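Local coordinates for A151R (African swine fever virus Georgia 2007/1, PDB 7CMA), which is a non-structural viral protein that binds a zinc ion through one histidine and three cysteines, its molecular function not firmly established, at residues 24-36 and 82-96. Numbering follows the deposited sequence.
Sequences ELENGGTILLLTK and WIIKNPQNNKIWSGE
Leu32 and Trp93 form a hydrogen-bonded antiparallel pair, Leu32 N giving to Trp93 O at 2.7 Å and Trp93 N to Leu32 O at 2.8 Å. Leu34 and Lys91 repeat the pattern, and Gly95 N to Thr30 O and Lys36 N to Asn89 O extend the ladder at its two ends. Between these pairs, CA-H groups of Ile31 and Ile92 approach Trp93 O and Leu32 O.

Ser94 OG donates to the anti side of Glu24 OE1 (2.7 Å), tying the strand to the last turn of helix 3-28; Glu24 OE2 is held by Tyr146. Thr35 OG1 reaches Asn90 OD1 at 2.8 Å from above the amide plane, while Asn90 ND2 donates to Trp82 O, so both ends of this buried amide are engaged.

Among apolar contacts, Leu33 CD2 makes a CH-pi contact over one face of the Trp82 six-membered ring, 3.8 Å from its centroid, with Asn90 ND2 near the rim of the opposite face. A chi1 of 171° carries the indole to strand 30-35, its CH2 edge meeting Leu34 O. Ile31 CG2 meets Ile92 CB.

Strand 90-94 is outermost in this chain's antiparallel sheet, beside Asn150 and Ser153; strand 38-46 flanks 30-35 across from it, and Ile21 and Ile79 of helices 3-28 and 72-84 pack on Ile92.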
loop_
_atom_site.group_PDB
_atom_site.type_symbol
_atom_site.label_atom_id
_atom_site.label_comp_id
_atom_site.label_asym_id
_atom_site.label_seq_id
_atom_site.Cartn_x
_atom_site.Cartn_y
_atom_site.Cartn_z
ATOM N N GLU A 24 0.300 20.168 6.126
ATOM C CA GLU A 24 0.544 21.210 5.093
ATOM C C GLU A 24 -0.055 22.540 5.566
ATOM O O GLU A 24 0.668 23.557 5.518
ATOM C CB GLU A 24 -0.030 20.773 3.742
ATOM C CG GLU A 24 0.882 19.830 2.975
ATOM C CD GLU A 24 2.210 20.437 2.554
ATOM O OE1 GLU A 24 2.286 21.672 2.458
ATOM O OE2 GLU A 24 3.164 19.676 2.339
ATOM N N LEU A 25 -1.261 22.500 6.144
ATOM C CA LEU A 25 -1.954 23.705 6.676
ATOM C C LEU A 25 -1.193 24.250 7.895
ATOM O O LEU A 25 -1.095 25.489 8.020
ATOM C CB LEU A 25 -3.397 23.346 7.040
ATOM C CG LEU A 25 -4.474 23.972 6.156
ATOM C CD1 LEU A 25 -5.829 23.928 6.841
ATOM C CD2 LEU A 25 -4.115 25.400 5.783
ATOM N N GLU A 26 -0.675 23.363 8.754
ATOM C CA GLU A 26 0.017 23.752 10.013
ATOM C C GLU A 26 1.408 24.311 9.688
ATOM O O GLU A 26 1.944 25.064 10.518
ATOM C CB GLU A 26 0.123 22.562 10.971
ATOM C CG GLU A 26 -1.031 22.469 11.958
ATOM C CD GLU A 26 -1.161 23.648 12.910
ATOM O OE1 GLU A 26 -0.123 24.116 13.418
ATOM O OE2 GLU A 26 -2.302 24.090 13.145
ATOM N N ASN A 27 1.950 23.979 8.511
ATOM C CA ASN A 27 3.318 24.394 8.095
ATOM C C ASN A 27 3.232 25.694 7.290
ATOM O O ASN A 27 3.817 26.700 7.733
ATOM C CB ASN A 27 4.028 23.291 7.306
ATOM C CG ASN A 27 4.395 22.102 8.166
ATOM O OD1 ASN A 27 4.357 22.182 9.394
ATOM N ND2 ASN A 27 4.718 20.986 7.534
ATOM N N GLY A 28 2.527 25.668 6.154
ATOM C CA GLY A 28 2.519 26.765 5.167
ATOM C C GLY A 28 1.448 27.796 5.473
ATOM O O GLY A 28 1.541 28.917 4.929
ATOM N N GLY A 29 0.366 27.364 6.121
ATOM C CA GLY A 29 -0.735 28.230 6.585
ATOM C C GLY A 29 -1.641 28.692 5.450
ATOM O O GLY A 29 -2.510 29.544 5.712
ATOM N N THR A 30 -1.490 28.133 4.245
ATOM C CA THR A 30 -2.298 28.580 3.076
ATOM C C THR A 30 -2.441 27.438 2.068
ATOM O O THR A 30 -1.442 26.755 1.787
ATOM C CB THR A 30 -1.713 29.854 2.446
ATOM O OG1 THR A 30 -2.471 30.160 1.278
ATOM C CG2 THR A 30 -0.252 29.729 2.079
ATOM N N ILE A 31 -3.665 27.237 1.575
ATOM C CA ILE A 31 -4.039 26.149 0.626
ATOM C C ILE A 31 -5.000 26.733 -0.412
ATOM O O ILE A 31 -5.992 27.386 -0.009
ATOM C CB ILE A 31 -4.661 24.953 1.370
ATOM C CG1 ILE A 31 -3.630 24.232 2.247
ATOM C CG2 ILE A 31 -5.336 24.006 0.392
ATOM C CD1 ILE A 31 -3.943 22.771 2.495
ATOM N N LEU A 32 -4.675 26.548 -1.691
ATOM C CA LEU A 32 -5.558 26.883 -2.835
ATOM C C LEU A 32 -6.336 25.631 -3.256
ATOM O O LEU A 32 -5.724 24.549 -3.342
ATOM C CB LEU A 32 -4.695 27.425 -3.980
ATOM C CG LEU A 32 -4.001 28.757 -3.701
ATOM C CD1 LEU A 32 -3.086 29.149 -4.855
ATOM C CD2 LEU A 32 -5.020 29.854 -3.432
ATOM N N LEU A 33 -7.649 25.770 -3.435
ATOM C CA LEU A 33 -8.535 24.693 -3.944
ATOM C C LEU A 33 -8.779 24.910 -5.441
ATOM O O LEU A 33 -9.141 26.042 -5.823
ATOM C CB LEU A 33 -9.845 24.720 -3.149
ATOM C CG LEU A 33 -9.763 24.166 -1.724
ATOM C CD1 LEU A 33 -9.124 25.172 -0.780
ATOM C CD2 LEU A 33 -11.142 23.772 -1.216
ATOM N N LEU A 34 -8.454 23.908 -6.265
ATOM C CA LEU A 34 -8.559 24.003 -7.744
ATOM C C LEU A 34 -9.552 22.949 -8.260
ATOM O O LEU A 34 -9.479 21.786 -7.805
ATOM C CB LEU A 34 -7.167 23.826 -8.357
ATOM C CG LEU A 34 -6.185 24.970 -8.102
ATOM C CD1 LEU A 34 -5.279 24.652 -6.922
ATOM C CD2 LEU A 34 -5.357 25.272 -9.346
ATOM N N THR A 35 -10.458 23.356 -9.152
ATOM C CA THR A 35 -11.374 22.452 -9.901
ATOM C C THR A 35 -11.087 22.581 -11.406
ATOM O O THR A 35 -11.039 23.724 -11.895
ATOM C CB THR A 35 -12.842 22.734 -9.545
ATOM O OG1 THR A 35 -13.047 22.415 -8.169
ATOM C CG2 THR A 35 -13.818 21.934 -10.382
ATOM N N LYS A 36 -10.622 21.491 -12.026
ATOM C CA LYS A 36 -10.082 21.473 -13.413
ATOM C C LYS A 36 -9.004 22.554 -13.550
ATOM O O LYS A 36 -8.940 23.196 -14.610
ATOM C CB LYS A 36 -11.219 21.669 -14.420
ATOM C CG LYS A 36 -12.277 20.574 -14.410
ATOM C CD LYS A 36 -13.364 20.772 -15.445
ATOM C CE LYS A 36 -14.253 19.556 -15.615
ATOM N NZ LYS A 36 -13.466 18.301 -15.685
ATOM N N TRP A 82 -14.465 17.701 0.223
ATOM C CA TRP A 82 -14.542 18.404 -1.087
ATOM C C TRP A 82 -13.837 17.570 -2.166
ATOM O O TRP A 82 -14.392 17.438 -3.272
ATOM C CB TRP A 82 -13.949 19.814 -0.971
ATOM C CG TRP A 82 -13.783 20.530 -2.277
ATOM C CD1 TRP A 82 -14.746 21.201 -2.974
ATOM C CD2 TRP A 82 -12.545 20.783 -2.968
ATOM N NE1 TRP A 82 -14.207 21.780 -4.091
ATOM C CE2 TRP A 82 -12.854 21.563 -4.101
ATOM C CE3 TRP A 82 -11.222 20.376 -2.774
ATOM C CZ2 TRP A 82 -11.884 21.954 -5.026
ATOM C CZ3 TRP A 82 -10.262 20.777 -3.676
ATOM C CH2 TRP A 82 -10.594 21.536 -4.798
ATOM N N ILE A 83 -12.642 17.053 -1.866
ATOM C CA ILE A 83 -11.829 16.271 -2.844
ATOM C C ILE A 83 -12.611 15.016 -3.242
ATOM O O ILE A 83 -12.737 14.763 -4.450
ATOM C CB ILE A 83 -10.444 15.918 -2.273
ATOM C CG1 ILE A 83 -9.504 17.131 -2.266
ATOM C CG2 ILE A 83 -9.841 14.746 -3.034
ATOM C CD1 ILE A 83 -8.284 16.956 -1.381
ATOM N N ILE A 84 -13.039 14.222 -2.256
ATOM C CA ILE A 84 -13.467 12.808 -2.469
ATOM C C ILE A 84 -14.771 12.781 -3.277
ATOM O O ILE A 84 -15.039 11.740 -3.915
ATOM C CB ILE A 84 -13.609 12.067 -1.124
ATOM C CG1 ILE A 84 -13.520 10.549 -1.311
ATOM C CG2 ILE A 84 -14.890 12.479 -0.413
ATOM C CD1 ILE A 84 -12.260 10.087 -2.020
ATOM N N LYS A 85 -15.484 13.914 -3.337
ATOM C CA LYS A 85 -16.770 14.057 -4.080
ATOM C C LYS A 85 -16.493 14.070 -5.589
ATOM O O LYS A 85 -17.385 13.672 -6.365
ATOM C CB LYS A 85 -17.497 15.338 -3.655
ATOM C CG LYS A 85 -18.202 15.277 -2.306
ATOM C CD LYS A 85 -18.508 13.871 -1.839
ATOM C CE LYS A 85 -19.084 13.826 -0.438
ATOM N NZ LYS A 85 -18.048 14.105 0.587
ATOM N N ASN A 86 -15.317 14.555 -5.987
ATOM C CA ASN A 86 -14.968 14.780 -7.413
ATOM C C ASN A 86 -13.458 14.637 -7.579
ATOM O O ASN A 86 -12.772 15.599 -7.924
ATOM C CB ASN A 86 -15.476 16.141 -7.893
ATOM C CG ASN A 86 -15.319 16.329 -9.385
ATOM O OD1 ASN A 86 -14.988 15.389 -10.097
ATOM N ND2 ASN A 86 -15.503 17.551 -9.855
ATOM N N PRO A 87 -12.887 13.446 -7.287
ATOM C CA PRO A 87 -11.453 13.323 -7.023
ATOM C C PRO A 87 -10.582 13.536 -8.271
ATOM O O PRO A 87 -9.391 13.706 -8.119
ATOM C CB PRO A 87 -11.305 11.887 -6.494
ATOM C CG PRO A 87 -12.477 11.141 -7.110
ATOM C CD PRO A 87 -13.596 12.163 -7.184
ATOM N N GLN A 88 -11.186 13.481 -9.460
ATOM C CA GLN A 88 -10.473 13.561 -10.764
ATOM C C GLN A 88 -10.280 15.029 -11.168
ATOM O O GLN A 88 -9.590 15.271 -12.177
ATOM C CB GLN A 88 -11.244 12.806 -11.848
ATOM C CG GLN A 88 -10.477 11.626 -12.431
ATOM C CD GLN A 88 -11.122 10.298 -12.112
ATOM O OE1 GLN A 88 -10.718 9.254 -12.621
ATOM N NE2 GLN A 88 -12.131 10.329 -11.257
ATOM N N ASN A 89 -10.955 15.960 -10.487
ATOM C CA ASN A 89 -10.979 17.383 -10.925
ATOM C C ASN A 89 -10.601 18.298 -9.760
ATOM O O ASN A 89 -10.240 19.445 -10.029
ATOM C CB ASN A 89 -12.330 17.766 -11.525
ATOM C CG ASN A 89 -12.703 16.895 -12.703
ATOM O OD1 ASN A 89 -11.871 16.626 -13.563
ATOM N ND2 ASN A 89 -13.913 16.364 -12.693
ATOM N N ASN A 90 -10.709 17.815 -8.521
ATOM C CA ASN A 90 -10.518 18.639 -7.294
ATOM C C ASN A 90 -9.125 18.371 -6.719
ATOM O O ASN A 90 -8.887 17.258 -6.186
ATOM C CB ASN A 90 -11.615 18.389 -6.259
ATOM C CG ASN A 90 -12.946 18.998 -6.650
ATOM O OD1 ASN A 90 -13.041 19.710 -7.655
ATOM N ND2 ASN A 90 -13.945 18.829 -5.798
ATOM N N LYS A 91 -8.229 19.346 -6.854
ATOM C CA LYS A 91 -6.838 19.255 -6.345
ATOM C C LYS A 91 -6.553 20.471 -5.477
ATOM O O LYS A 91 -7.263 21.474 -5.621
ATOM C CB LYS A 91 -5.854 19.158 -7.510
ATOM C CG LYS A 91 -5.964 17.892 -8.338
ATOM C CD LYS A 91 -4.834 17.730 -9.326
ATOM C CE LYS A 91 -5.078 16.623 -10.328
ATOM N NZ LYS A 91 -3.924 16.458 -11.239
ATOM N N ILE A 92 -5.516 20.395 -4.643
ATOM C CA ILE A 92 -5.164 21.507 -3.725
ATOM C C ILE A 92 -3.693 21.871 -3.927
ATOM O O ILE A 92 -2.885 20.973 -4.250
ATOM C CB ILE A 92 -5.489 21.140 -2.265
ATOM C CG1 ILE A 92 -4.698 19.920 -1.789
ATOM C CG2 ILE A 92 -6.988 20.946 -2.088
ATOM C CD1 ILE A 92 -4.514 19.866 -0.291
ATOM N N TRP A 93 -3.384 23.159 -3.808
ATOM C CA TRP A 93 -1.991 23.666 -3.770
ATOM C C TRP A 93 -1.679 24.166 -2.356
ATOM O O TRP A 93 -2.400 25.047 -1.880
ATOM C CB TRP A 93 -1.804 24.769 -4.817
ATOM C CG TRP A 93 -0.455 25.410 -4.774
ATOM C CD1 TRP A 93 -0.063 26.436 -3.964
ATOM C CD2 TRP A 93 0.716 25.009 -5.510
ATOM N NE1 TRP A 93 1.265 26.707 -4.155
ATOM C CE2 TRP A 93 1.783 25.814 -5.055
ATOM C CE3 TRP A 93 0.984 24.007 -6.451
ATOM C CZ2 TRP A 93 3.071 25.703 -5.577
ATOM C CZ3 TRP A 93 2.256 23.900 -6.966
ATOM C CH2 TRP A 93 3.285 24.737 -6.531
ATOM N N SER A 94 -0.598 23.682 -1.749
ATOM C CA SER A 94 -0.188 24.159 -0.403
ATOM C C SER A 94 1.032 25.079 -0.517
ATOM O O SER A 94 2.047 24.649 -1.098
ATOM C CB SER A 94 0.079 23.015 0.529
ATOM O OG SER A 94 0.392 23.499 1.828
ATOM N N GLY A 95 0.972 26.234 0.147
ATOM C CA GLY A 95 2.110 27.157 0.308
ATOM C C GLY A 95 2.010 28.346 -0.635
ATOM O O GLY A 95 0.934 28.539 -1.227
ATOM N N GLU A 96 3.057 29.175 -0.680
ATOM C CA GLU A 96 3.159 30.344 -1.598
ATOM C C GLU A 96 2.859 29.882 -3.024
ATOM O O GLU A 96 3.407 28.878 -3.483
ATOM C CB GLU A 96 4.547 30.981 -1.490
ATOM C CG GLU A 96 4.519 32.501 -1.454
ATOM C CD GLU A 96 4.874 33.176 -2.769
ATOM O OE1 GLU A 96 5.981 33.746 -2.860
ATOM O OE2 GLU A 96 4.035 33.152 -3.691
#